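Local coordinates for protein acetyl xylan esterase (Metagenome, PDB 6XYC) that probably removes acetyl and feruloyl groups from xylan as a bifunctional esterase of the alpha/beta-hydrolase fold, at residues A175-C180 / H235-N240. Numbering follows the deposited sequence. Where two conformers were deposited one is given.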
loop_
_atom_site.group_PDB
_atom_site.type_symbol
_atom_site.label_atom_id
_atom_site.label_comp_id
_atom_site.label_asym_id
_atom_site.label_seq_id
_atom_site.Cartn_x
_atom_site.Cartn_y
_atom_site.Cartn_z
ATOM N N ALA A 175 -4.677 -10.894 -13.651
ATOM C CA ALA A 175 -4.893 -11.941 -14.647
ATOM C C ALA A 175 -5.957 -12.933 -14.194
ATOM O O ALA A 175 -6.528 -13.642 -15.028
ATOM C CB ALA A 175 -3.583 -12.677 -14.931
ATOM N N HIS A 176 -6.247 -12.984 -12.896
ATOM C CA HIS A 176 -7.129 -13.999 -12.335
ATOM C C HIS A 176 -8.156 -13.371 -11.407
ATOM O O HIS A 176 -8.417 -13.873 -10.311
ATOM C CB HIS A 176 -6.329 -15.058 -11.580
ATOM C CG HIS A 176 -5.231 -15.671 -12.390
ATOM N ND1 HIS A 176 -3.923 -15.710 -11.960
ATOM C CD2 HIS A 176 -5.247 -16.266 -13.608
ATOM C CE1 HIS A 176 -3.179 -16.300 -12.879
ATOM N NE2 HIS A 176 -3.959 -16.651 -13.887
ATOM N N MET A 177 -8.768 -12.273 -11.843
ATOM C CA MET A 177 -9.746 -11.560 -11.032
ATOM C C MET A 177 -11.168 -12.043 -11.282
ATOM O O MET A 177 -11.940 -12.209 -10.331
ATOM C CB MET A 177 -9.659 -10.055 -11.308
ATOM C CG MET A 177 -10.459 -9.208 -10.329
ATOM S SD MET A 177 -9.907 -9.433 -8.625
ATOM C CE MET A 177 -8.390 -8.483 -8.640
ATOM N N SER A 178 -11.521 -12.279 -12.543
ATOM C CA SER A 178 -12.877 -12.683 -12.904
ATOM C C SER A 178 -13.027 -14.184 -12.670
ATOM O O SER A 178 -12.282 -14.985 -13.241
ATOM C CB SER A 178 -13.176 -12.322 -14.358
ATOM O OG SER A 178 -14.399 -12.884 -14.793
ATOM N N ASN A 179 -13.971 -14.558 -11.806
ATOM C CA ASN A 179 -14.160 -15.942 -11.372
ATOM C C ASN A 179 -12.852 -16.558 -10.886
ATOM O O ASN A 179 -12.675 -17.777 -10.902
ATOM C CB ASN A 179 -14.762 -16.798 -12.487
ATOM C CG ASN A 179 -16.167 -16.375 -12.860
ATOM O OD1 ASN A 179 -17.074 -16.379 -12.030
ATOM N ND2 ASN A 179 -16.354 -16.028 -14.130
ATOM N N CYS A 180 -11.929 -15.702 -10.459
ATOM C CA CYS A 180 -10.612 -16.101 -9.981
ATOM C C CYS A 180 -9.781 -16.776 -11.063
ATOM O O CYS A 180 -8.776 -17.427 -10.750
ATOM C CB CYS A 180 -10.710 -17.029 -8.767
ATOM S SG CYS A 180 -11.169 -16.205 -7.235
ATOM N N HIS A 235 -10.879 -13.762 -2.137
ATOM C CA HIS A 235 -9.884 -14.438 -1.308
ATOM C C HIS A 235 -8.788 -15.103 -2.135
ATOM O O HIS A 235 -7.622 -15.149 -1.718
ATOM C CB HIS A 235 -10.658 -15.456 -0.459
ATOM C CG HIS A 235 -9.872 -16.126 0.621
ATOM N ND1 HIS A 235 -9.329 -17.382 0.463
ATOM C CD2 HIS A 235 -9.626 -15.765 1.903
ATOM C CE1 HIS A 235 -8.730 -17.740 1.584
ATOM N NE2 HIS A 235 -8.893 -16.776 2.473
ATOM N N CYS A 236 -9.138 -15.630 -3.311
ATOM C CA CYS A 236 -8.144 -16.316 -4.127
ATOM C C CYS A 236 -6.941 -15.429 -4.417
ATOM O O CYS A 236 -5.824 -15.934 -4.592
ATOM C CB CYS A 236 -8.783 -16.782 -5.436
ATOM S SG CYS A 236 -9.430 -15.447 -6.499
ATOM N N GLN A 237 -7.143 -14.110 -4.464
ATOM C CA GLN A 237 -6.040 -13.199 -4.748
ATOM C C GLN A 237 -4.928 -13.330 -3.711
ATOM O O GLN A 237 -3.740 -13.382 -4.057
ATOM C CB GLN A 237 -6.565 -11.764 -4.807
ATOM C CG GLN A 237 -7.416 -11.475 -6.031
ATOM C CD GLN A 237 -6.587 -11.236 -7.269
ATOM O OE1 GLN A 237 -5.736 -10.347 -7.292
ATOM N NE2 GLN A 237 -6.830 -12.019 -8.308
ATOM N N SER A 238 -5.293 -13.391 -2.428
ATOM C CA SER A 238 -4.290 -13.512 -1.375
ATOM C C SER A 238 -3.744 -14.932 -1.258
ATOM O O SER A 238 -2.562 -15.111 -0.934
ATOM C CB SER A 238 -4.879 -13.057 -0.041
ATOM O OG SER A 238 -5.116 -11.656 -0.049
ATOM N N VAL A 239 -4.578 -15.949 -1.499
ATOM C CA VAL A 239 -4.067 -17.313 -1.602
ATOM C C VAL A 239 -2.962 -17.366 -2.649
ATOM O O VAL A 239 -1.874 -17.907 -2.415
ATOM C CB VAL A 239 -5.208 -18.289 -1.943
ATOM C CG1 VAL A 239 -4.644 -19.652 -2.276
ATOM C CG2 VAL A 239 -6.205 -18.373 -0.794
ATOM N N ASN A 240 -3.223 -16.775 -3.817
ATOM C CA ASN A 240 -2.249 -16.796 -4.900
ATOM C C ASN A 240 -0.978 -16.047 -4.517
ATOM O O ASN A 240 0.132 -16.510 -4.806
ATOM C CB ASN A 240 -2.869 -16.198 -6.163
ATOM C CG ASN A 240 -3.985 -17.057 -6.731
ATOM O OD1 ASN A 240 -4.183 -18.197 -6.310
ATOM N ND2 ASN A 240 -4.721 -16.510 -7.692
HETATM O O HOH W 1 -7.060 -17.882 -8.561
#
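The side-chain oxygen OE1 of Q237 is held by two hydrogen bonds, from the backbone N-H groups of V172 and D173, while NE2 of the same amide reaches the carbonyl oxygen of H176 at 3.2 Å, a weak bond bent to 121° at the hydrogen. One buried amide thus holds backbone groups of residues 172, 173 and 176, and the two bonds to its oxygen limit its rotation and leave NE2 directed at the segment 175-180. In one of its two modelled conformers, M177 crosses the glutamine chain at about a right angle. A chi1 of -169° places CG opposite the backbone N there, and bends at the next two torsions curl the thioether back, so that CE appears to lie 3.5 Å from Q237 OE1. An alanine in place of Q237 is likely to leave the V172 and D173 amides without their acceptor and H176 O without its weak donor. Farther along the loop, C180 and C236 are joined covalently, SG to SG 2.0 Å, with a disulfide torsion of -90°. A water extends the link, donating to C180 O and accepting from N240 ND2, each at 2.8 Å; N240 ND2 and H176 ND1 also share D173 OD2. Thus a disulfide ties the loop following strand 164-168 to helix 236-248 in this alpha/beta hydrolase, where M177 lines the pocket holding the sulfonyl fluoride inhibitor AES.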